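Long-range contacts in MPN domain-containing protein (Archaeoglobus fulgidus, PDB 1OI0), which binds a zinc ion in a JAB1/MPN domain and is probably a metallopeptidase: residues D24-L29 and G67-H72; P75-S80 and H94-Y99; M4-G9 and D35-L40. All blocks are in the same frame, centred on the assembly; numbering follows the deposited sequence.

Contact 1: residues D24-L29 and G67-H72; sequences DEFIAL and GTVHSH. With ZN (zinc ion), chain E; 144 (tris-hydroxymethyl-methyl-ammonium), chain F.
Ile27, Ala28 and Leu29 pair antiparallel with His70, Val69 and Thr68, the short strand axes passing 4.7 Å apart at 164°. Ala28 and Val69 form the hydrogen-bonded pair, each N donating to the other's O at 2.9 Å. Toward Phe26 the pairing brings in a side chain: Ser71 N donates to Phe26 O, while Phe26 N donates to Ser71 OG at 2.9 Å. A chi1 of 66° sets that hydroxyl between its own backbone N and carbonyl carbon, and a water joins it to Asp24 O.

One face carries Ile27, Leu29, Thr68 and His70. Leu29 CD2 meets Thr68 CG2 at 3.7 Å, and Ile27 CG1 lies against CB of His70. On the other face Val69 CG1 touches both Ala28 CB and the Phe26 ring.

Zinc sits at the end of the pair, held by His70 NE2 at 2.2 Å and His72 NE2 at 2.1 Å, with Asp83 and O2 of the bound tris-hydroxymethyl-methyl-ammonium among its other ligands. Glu25, extended beyond CG, runs past Ser71 O to the same molecule: OE2 accepts a hydrogen bond from O3 at 2.7 Å, while OE1 lies near the edge of the His70 ring, close to O2. The hydrogen bond from His72 ND1 to Ser76 O helps fix the turn of that imidazole.

Strand 93-98 flanks 67-72 across the sheet from 24-29; helix 8-21 packs on Phe26, Val69 and Ser71, and strand 36-42 borders Leu29.

Contact 2: residues P75-S80 and H94-Y99; sequences PSCRPS and HIIVCY. With 144 (tris-hydroxymethyl-methyl-ammonium), chain F.
Cys77 and Cys98 join a loop to a strand, the two running nearly antiparallel, through a disulfide 2.0 Å long between their SG atoms. The bridge is twisted to a chi3 of -97°, close to the 90° magnitude a disulfide prefers. On the strand side, chi1 of 48° tucks Cys98 SG between its backbone N and carbonyl carbon; CB of Cys98 rests 3.4 Å from Ser76 O.

Ile96, two residues back along the strand, points toward the loop as well. Its branches divide the work: CG2 lies against the backbone of Cys77, 3.8 Å from Cys77 CA, whereas CD1 extends to Pro79, 3.8 Å from Pro79 CB. With an alanine here both branches go, which would probably open a gap beside Cys77 CA and Pro79 CB and leave the loop less firmly seated on the strand.

At the Pro75 end the two segments meet through the backbone: Pro75 CA approaches Tyr99 O at 3.4 Å in a CA-H...O contact, and one water donates to both Pro75 O and Tyr99 O. At the Ser80 end, Ser80 OG shares a 2.6 Å hydrogen bond with O4 of the bound ammonium ligand. The same hydroxyl takes the N-cap of helix 81-89 by bonding to Asp83 N, and it also bonds Glu82.

The two zinc-binding histidines His70 and His72, then Ser80 and Asp83 at the helix start, match the JAMM signature of JAB1/MPN domains; here the loop between them is tied to the sheet by a disulfide.

Contact 3: residues M4-G9 and D35-L40; sequences MKISRG and DVMDEL
Lys5 and Ile6 pair with Val36 and Met37 as parallel strands of the mixed sheet of the JAB1/MPN fold, just before the chain enters helix 8-21. Three backbone bonds hold the ladder. Lys5 N donates to Asp35 O, Met37 N to Lys5 O at 2.8 Å and nearly straight (171°), and Ser7 N to Met37 O at 3.0 Å.

The apolar contacts gather on the Ile6 and Met37 face. Met4 and Met37 cross at about a right angle, with Met37 CE against Met4 CG at 3.7 Å. Ile6 CG1 lies beside Met37 CB, and Leu10 and Leu11 of the helix touch Met37 and Ile6 respectively. On the reverse face Val36 CG2 packs against Lys5 CB.

Among polar groups, Met4, bent at chi2 and chi3, brings its SD to 3.2 Å from Asp35 O, a close approach and not a hydrogen bond. Ser7 OG caps the helix at Leu10 N and binds a water that reaches Asp38 O only weakly. Lys5 and Asp35 form a salt bridge: a bend at chi4 (58°) ends the otherwise extended lysine, whose ammonium also bonds Gly1 O and Ser3 O, and NZ donates a hydrogen bond to Asp35 OD2 at 2.7 Å, nearly in line with the carboxylate C-O bond.

Overall arrangement
All three contacts reach one mixed sheet. Contact 1 joins strands 27-32 and 64-72 near the middle, contact 2 ties the loop before helix 81-89 onto strand 93-98, and contact 3 joins strands 5-6 and 36-42. Contacts 1 and 2, centres about 9 Å apart, come in series along the chain and between them supply Glu25, His70, His72 and Ser80 of the ligand pocket, which Glu82 and Asp83 complete. The centre of contact 3 is about 15 Å from that of contact 1 and about 18 Å from that of contact 2; its segments alternate with those of contact 1, and it closes before contact 2 opens. Leu40 packs against Val69 and Phe26, and Ile6 against Ile95.

Contact 1: residues D24-L29 and G67-H72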
# COMPACT_ATOMS: atom_id res chain seq x y z
N ASP A 24 -11.30 -10.91 0.97
CA ASP A 24 -10.04 -11.20 1.64
C ASP A 24 -9.17 -9.95 1.59
O ASP A 24 -9.44 -9.02 0.82
CB ASP A 24 -9.29 -12.35 0.96
CG ASP A 24 -10.00 -13.68 1.11
OD1 ASP A 24 -10.66 -13.88 2.15
OD2 ASP A 24 -9.88 -14.53 0.21
N GLU A 25 -8.14 -9.92 2.42
CA GLU A 25 -7.23 -8.79 2.44
C GLU A 25 -6.02 -9.03 1.56
O GLU A 25 -5.18 -9.89 1.85
CB GLU A 25 -6.79 -8.48 3.87
CG GLU A 25 -7.93 -7.94 4.72
CD GLU A 25 -7.47 -7.44 6.07
OE1 GLU A 25 -6.25 -7.22 6.26
OE2 GLU A 25 -8.33 -7.25 6.94
N PHE A 26 -5.96 -8.30 0.45
CA PHE A 26 -4.85 -8.38 -0.46
C PHE A 26 -3.67 -7.76 0.28
O PHE A 26 -3.85 -6.85 1.09
CB PHE A 26 -5.15 -7.55 -1.72
CG PHE A 26 -3.94 -7.14 -2.50
CD1 PHE A 26 -3.30 -8.03 -3.36
CD2 PHE A 26 -3.43 -5.84 -2.38
CE1 PHE A 26 -2.18 -7.65 -4.09
CE2 PHE A 26 -2.30 -5.45 -3.11
CZ PHE A 26 -1.68 -6.35 -3.96
N ILE A 27 -2.48 -8.28 0.04
CA ILE A 27 -1.29 -7.70 0.66
C ILE A 27 -0.11 -7.95 -0.25
O ILE A 27 -0.02 -8.99 -0.91
CB ILE A 27 -1.01 -8.29 2.07
CG1 ILE A 27 0.12 -7.51 2.74
CG2 ILE A 27 -0.66 -9.76 1.97
CD1 ILE A 27 0.29 -7.80 4.24
N ALA A 28 0.80 -6.98 -0.29
CA ALA A 28 1.99 -7.08 -1.11
C ALA A 28 3.02 -6.08 -0.60
O ALA A 28 2.71 -5.24 0.24
CB ALA A 28 1.66 -6.78 -2.57
N LEU A 29 4.25 -6.20 -1.09
CA LEU A 29 5.30 -5.28 -0.70
C LEU A 29 5.43 -4.25 -1.81
O LEU A 29 5.39 -4.58 -2.99
CB LEU A 29 6.63 -6.02 -0.54
CG LEU A 29 6.65 -7.17 0.47
CD1 LEU A 29 8.05 -7.77 0.52
CD2 LEU A 29 6.22 -6.67 1.84
N GLY A 67 7.87 -0.68 1.51
CA GLY A 67 6.97 -1.03 2.59
C GLY A 67 5.92 -2.03 2.17
O GLY A 67 6.19 -2.93 1.37
N THR A 68 4.71 -1.86 2.70
CA THR A 68 3.63 -2.78 2.38
C THR A 68 2.36 -2.07 1.97
O THR A 68 2.18 -0.88 2.21
CB THR A 68 3.26 -3.66 3.59
OG1 THR A 68 2.64 -2.85 4.59
CG2 THR A 68 4.50 -4.34 4.16
N VAL A 69 1.47 -2.83 1.35
CA VAL A 69 0.17 -2.33 0.96
C VAL A 69 -0.80 -3.48 1.20
O VAL A 69 -0.51 -4.62 0.86
CB VAL A 69 0.12 -1.90 -0.53
CG1 VAL A 69 0.60 -3.03 -1.43
CG2 VAL A 69 -1.31 -1.50 -0.90
N HIS A 70 -1.92 -3.18 1.85
CA HIS A 70 -2.93 -4.21 2.07
C HIS A 70 -4.30 -3.58 2.01
O HIS A 70 -4.44 -2.36 2.15
CB HIS A 70 -2.71 -4.98 3.40
CG HIS A 70 -3.11 -4.23 4.63
ND1 HIS A 70 -2.32 -3.25 5.20
CD2 HIS A 70 -4.18 -4.38 5.45
CE1 HIS A 70 -2.89 -2.84 6.33
NE2 HIS A 70 -4.01 -3.51 6.50
N SER A 71 -5.31 -4.40 1.75
CA SER A 71 -6.67 -3.89 1.64
C SER A 71 -7.58 -4.27 2.81
O SER A 71 -7.34 -5.24 3.52
CB SER A 71 -7.30 -4.38 0.33
OG SER A 71 -7.48 -5.78 0.34
N HIS A 72 -8.62 -3.46 2.98
CA HIS A 72 -9.64 -3.67 4.01
C HIS A 72 -10.97 -3.87 3.28
O HIS A 72 -11.36 -3.04 2.46
CB HIS A 72 -9.76 -2.45 4.91
CG HIS A 72 -8.65 -2.31 5.91
ND1 HIS A 72 -8.53 -1.21 6.73
CD2 HIS A 72 -7.63 -3.13 6.23
CE1 HIS A 72 -7.48 -1.36 7.52
NE2 HIS A 72 -6.92 -2.52 7.23
ZN ZN E . -5.37 -3.43 8.24
C1 144 F . -6.94 -3.73 10.32
N 144 F . -7.33 -5.13 10.19
C2 144 F . -6.25 -5.87 9.45
O2 144 F . -5.65 -5.69 8.25
C3 144 F . -8.69 -5.13 9.51
O3 144 F . -9.24 -6.44 9.30
C4 144 F . -7.37 -5.65 11.58
O4 144 F . -6.25 -5.51 12.71
O HOH W 1 -10.05 -6.28 1.11

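Contact 2: residues P75-S80 and H94-Y99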
# COMPACT_ATOMS: atom_id res chain seq x y z
N PRO A 75 -15.31 -0.40 4.71
CA PRO A 75 -15.03 0.95 4.19
C PRO A 75 -14.08 1.83 5.01
O PRO A 75 -14.18 3.06 4.95
CB PRO A 75 -16.43 1.55 4.06
CG PRO A 75 -17.16 0.92 5.20
CD PRO A 75 -16.72 -0.52 5.12
N SER A 76 -13.17 1.22 5.75
CA SER A 76 -12.23 2.00 6.56
C SER A 76 -10.79 1.84 6.09
O SER A 76 -10.28 0.73 5.97
CB SER A 76 -12.31 1.58 8.03
OG SER A 76 -11.36 2.28 8.82
N CYS A 77 -10.13 2.96 5.80
CA CYS A 77 -8.75 2.93 5.35
C CYS A 77 -7.83 3.33 6.51
O CYS A 77 -6.66 3.63 6.30
CB CYS A 77 -8.55 3.88 4.17
SG CYS A 77 -8.70 3.18 2.49
N ARG A 78 -8.37 3.31 7.72
CA ARG A 78 -7.61 3.65 8.91
C ARG A 78 -6.89 2.41 9.41
O ARG A 78 -7.39 1.30 9.26
CB ARG A 78 -8.55 4.17 10.01
CG ARG A 78 -9.41 5.35 9.60
CD ARG A 78 -10.52 5.58 10.61
NE ARG A 78 -11.41 6.67 10.22
CZ ARG A 78 -12.51 7.00 10.89
NH1 ARG A 78 -12.86 6.33 11.97
NH2 ARG A 78 -13.26 8.01 10.46
N PRO A 79 -5.70 2.57 10.01
CA PRO A 79 -4.97 1.41 10.52
C PRO A 79 -5.43 1.00 11.91
O PRO A 79 -5.90 1.82 12.70
CB PRO A 79 -3.52 1.89 10.51
CG PRO A 79 -3.66 3.35 10.84
CD PRO A 79 -4.86 3.78 10.02
N SER A 80 -5.31 -0.29 12.20
CA SER A 80 -5.67 -0.83 13.50
C SER A 80 -4.37 -0.98 14.26
O SER A 80 -3.30 -0.71 13.72
CB SER A 80 -6.31 -2.20 13.35
OG SER A 80 -5.36 -3.11 12.82
N HIS A 94 3.55 2.52 4.19
CA HIS A 94 2.53 1.49 4.19
C HIS A 94 1.18 2.03 3.75
O HIS A 94 0.60 2.92 4.38
CB HIS A 94 2.44 0.87 5.59
CG HIS A 94 3.73 0.27 6.05
ND1 HIS A 94 4.68 1.01 6.73
CD2 HIS A 94 4.25 -0.96 5.88
CE1 HIS A 94 5.74 0.25 6.95
NE2 HIS A 94 5.51 -0.95 6.45
N ILE A 95 0.67 1.48 2.66
CA ILE A 95 -0.60 1.90 2.11
C ILE A 95 -1.74 0.97 2.50
O ILE A 95 -1.57 -0.24 2.59
CB ILE A 95 -0.55 1.94 0.56
CG1 ILE A 95 0.48 2.98 0.11
CG2 ILE A 95 -1.93 2.24 -0.01
CD1 ILE A 95 0.73 2.97 -1.38
N ILE A 96 -2.90 1.56 2.76
CA ILE A 96 -4.10 0.78 3.06
C ILE A 96 -5.14 1.24 2.05
O ILE A 96 -5.36 2.44 1.89
CB ILE A 96 -4.67 1.04 4.47
CG1 ILE A 96 -3.69 0.55 5.54
CG2 ILE A 96 -6.02 0.32 4.63
CD1 ILE A 96 -4.21 0.73 6.95
N VAL A 97 -5.75 0.29 1.35
CA VAL A 97 -6.81 0.62 0.41
C VAL A 97 -8.04 -0.02 1.04
O VAL A 97 -7.92 -1.00 1.77
CB VAL A 97 -6.54 0.04 -1.01
CG1 VAL A 97 -5.24 0.60 -1.55
CG2 VAL A 97 -6.50 -1.47 -0.97
N CYS A 98 -9.21 0.54 0.77
CA CYS A 98 -10.42 0.02 1.39
C CYS A 98 -11.61 0.02 0.44
O CYS A 98 -11.63 0.72 -0.57
CB CYS A 98 -10.73 0.88 2.62
SG CYS A 98 -10.66 2.67 2.24
N TYR A 99 -12.61 -0.78 0.79
CA TYR A 99 -13.84 -0.87 0.01
C TYR A 99 -14.41 0.55 -0.11
O TYR A 99 -14.34 1.33 0.85
CB TYR A 99 -14.84 -1.76 0.76
CG TYR A 99 -16.11 -2.01 -0.00
CD1 TYR A 99 -16.16 -2.96 -1.02
CD2 TYR A 99 -17.26 -1.27 0.27
CE1 TYR A 99 -17.32 -3.16 -1.75
CE2 TYR A 99 -18.43 -1.47 -0.46
CZ TYR A 99 -18.45 -2.41 -1.47
OH TYR A 99 -19.59 -2.60 -2.22
C1 144 F . -6.94 -3.73 10.32
N 144 F . -7.33 -5.13 10.19
C2 144 F . -6.25 -5.87 9.45
O2 144 F . -5.65 -5.69 8.25
C3 144 F . -8.69 -5.13 9.51
O3 144 F . -9.24 -6.44 9.30
C4 144 F . -7.37 -5.65 11.58
O4 144 F . -6.25 -5.51 12.71
O HOH W 2 -14.47 3.72 1.88

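Contact 3: residues M4-G9 and D35-L40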
# COMPACT_ATOMS: atom_id res chain seq x y z
N MET A 4 7.92 10.61 -0.97
CA MET A 4 7.85 9.38 -1.73
C MET A 4 6.76 9.59 -2.78
O MET A 4 5.84 10.39 -2.58
CB MET A 4 7.51 8.20 -0.82
CG MET A 4 7.32 6.88 -1.56
SD MET A 4 8.68 6.42 -2.66
CE MET A 4 9.96 6.09 -1.46
N LYS A 5 6.88 8.87 -3.89
CA LYS A 5 5.92 8.98 -4.97
C LYS A 5 5.41 7.60 -5.35
O LYS A 5 6.04 6.60 -5.03
CB LYS A 5 6.59 9.63 -6.18
CG LYS A 5 7.16 11.01 -5.89
CD LYS A 5 8.05 11.50 -7.02
CE LYS A 5 8.59 12.89 -6.72
NZ LYS A 5 9.35 12.92 -5.44
N ILE A 6 4.26 7.57 -6.01
CA ILE A 6 3.68 6.32 -6.46
C ILE A 6 3.10 6.57 -7.84
O ILE A 6 2.51 7.62 -8.09
CB ILE A 6 2.56 5.83 -5.50
CG1 ILE A 6 2.05 4.46 -5.97
CG2 ILE A 6 1.42 6.84 -5.43
CD1 ILE A 6 1.13 3.78 -4.98
N SER A 7 3.30 5.62 -8.75
CA SER A 7 2.78 5.77 -10.09
C SER A 7 1.29 5.51 -10.10
O SER A 7 0.78 4.69 -9.33
CB SER A 7 3.48 4.79 -11.04
OG SER A 7 3.11 3.45 -10.77
N ARG A 8 0.57 6.21 -10.97
CA ARG A 8 -0.87 6.03 -11.06
C ARG A 8 -1.13 4.60 -11.52
O ARG A 8 -2.15 4.00 -11.18
CB ARG A 8 -1.47 7.02 -12.07
CG ARG A 8 -2.95 6.80 -12.34
CD ARG A 8 -3.79 7.05 -11.10
NE ARG A 8 -3.69 8.44 -10.64
CZ ARG A 8 -4.33 8.92 -9.58
NH1 ARG A 8 -5.12 8.14 -8.86
NH2 ARG A 8 -4.18 10.20 -9.24
N GLY A 9 -0.20 4.06 -12.30
CA GLY A 9 -0.33 2.71 -12.80
C GLY A 9 -0.31 1.68 -11.68
O GLY A 9 -1.05 0.70 -11.73
N ASP A 35 12.83 7.07 -6.24
CA ASP A 35 11.88 7.52 -5.23
C ASP A 35 10.44 7.33 -5.69
O ASP A 35 9.55 8.10 -5.30
CB ASP A 35 12.13 9.00 -4.91
CG ASP A 35 11.78 9.90 -6.08
OD1 ASP A 35 12.18 9.58 -7.22
OD2 ASP A 35 11.13 10.94 -5.85
N VAL A 36 10.20 6.31 -6.50
CA VAL A 36 8.86 6.05 -7.00
C VAL A 36 8.43 4.60 -6.81
O VAL A 36 9.13 3.67 -7.21
CB VAL A 36 8.75 6.40 -8.51
CG1 VAL A 36 7.34 6.10 -9.01
CG2 VAL A 36 9.09 7.86 -8.73
N MET A 37 7.27 4.42 -6.19
CA MET A 37 6.71 3.08 -5.99
C MET A 37 6.04 2.76 -7.31
O MET A 37 5.09 3.43 -7.70
CB MET A 37 5.64 3.09 -4.89
CG MET A 37 6.06 3.68 -3.55
SD MET A 37 4.65 3.85 -2.41
CE MET A 37 5.47 3.76 -0.84
N ASP A 38 6.52 1.74 -8.01
CA ASP A 38 5.92 1.38 -9.29
C ASP A 38 5.94 -0.12 -9.56
O ASP A 38 5.65 -0.56 -10.67
CB ASP A 38 6.64 2.11 -10.43
CG ASP A 38 8.14 1.89 -10.41
OD1 ASP A 38 8.57 0.73 -10.30
OD2 ASP A 38 8.88 2.89 -10.50
N GLU A 39 6.30 -0.90 -8.54
CA GLU A 39 6.36 -2.35 -8.65
C GLU A 39 5.80 -2.99 -7.40
O GLU A 39 5.75 -2.37 -6.34
CB GLU A 39 7.81 -2.80 -8.85
CG GLU A 39 8.42 -2.38 -10.17
CD GLU A 39 7.96 -3.24 -11.33
OE1 GLU A 39 6.73 -3.30 -11.58
OE2 GLU A 39 8.82 -3.87 -11.98
N LEU A 40 5.38 -4.25 -7.51
CA LEU A 40 4.83 -4.97 -6.37
C LEU A 40 5.47 -6.33 -6.21
O LEU A 40 5.72 -7.04 -7.19
CB LEU A 40 3.32 -5.17 -6.52
CG LEU A 40 2.39 -3.96 -6.42
CD1 LEU A 40 0.95 -4.43 -6.60
CD2 LEU A 40 2.56 -3.28 -5.07
O HOH W 3 4.14 1.84 -12.54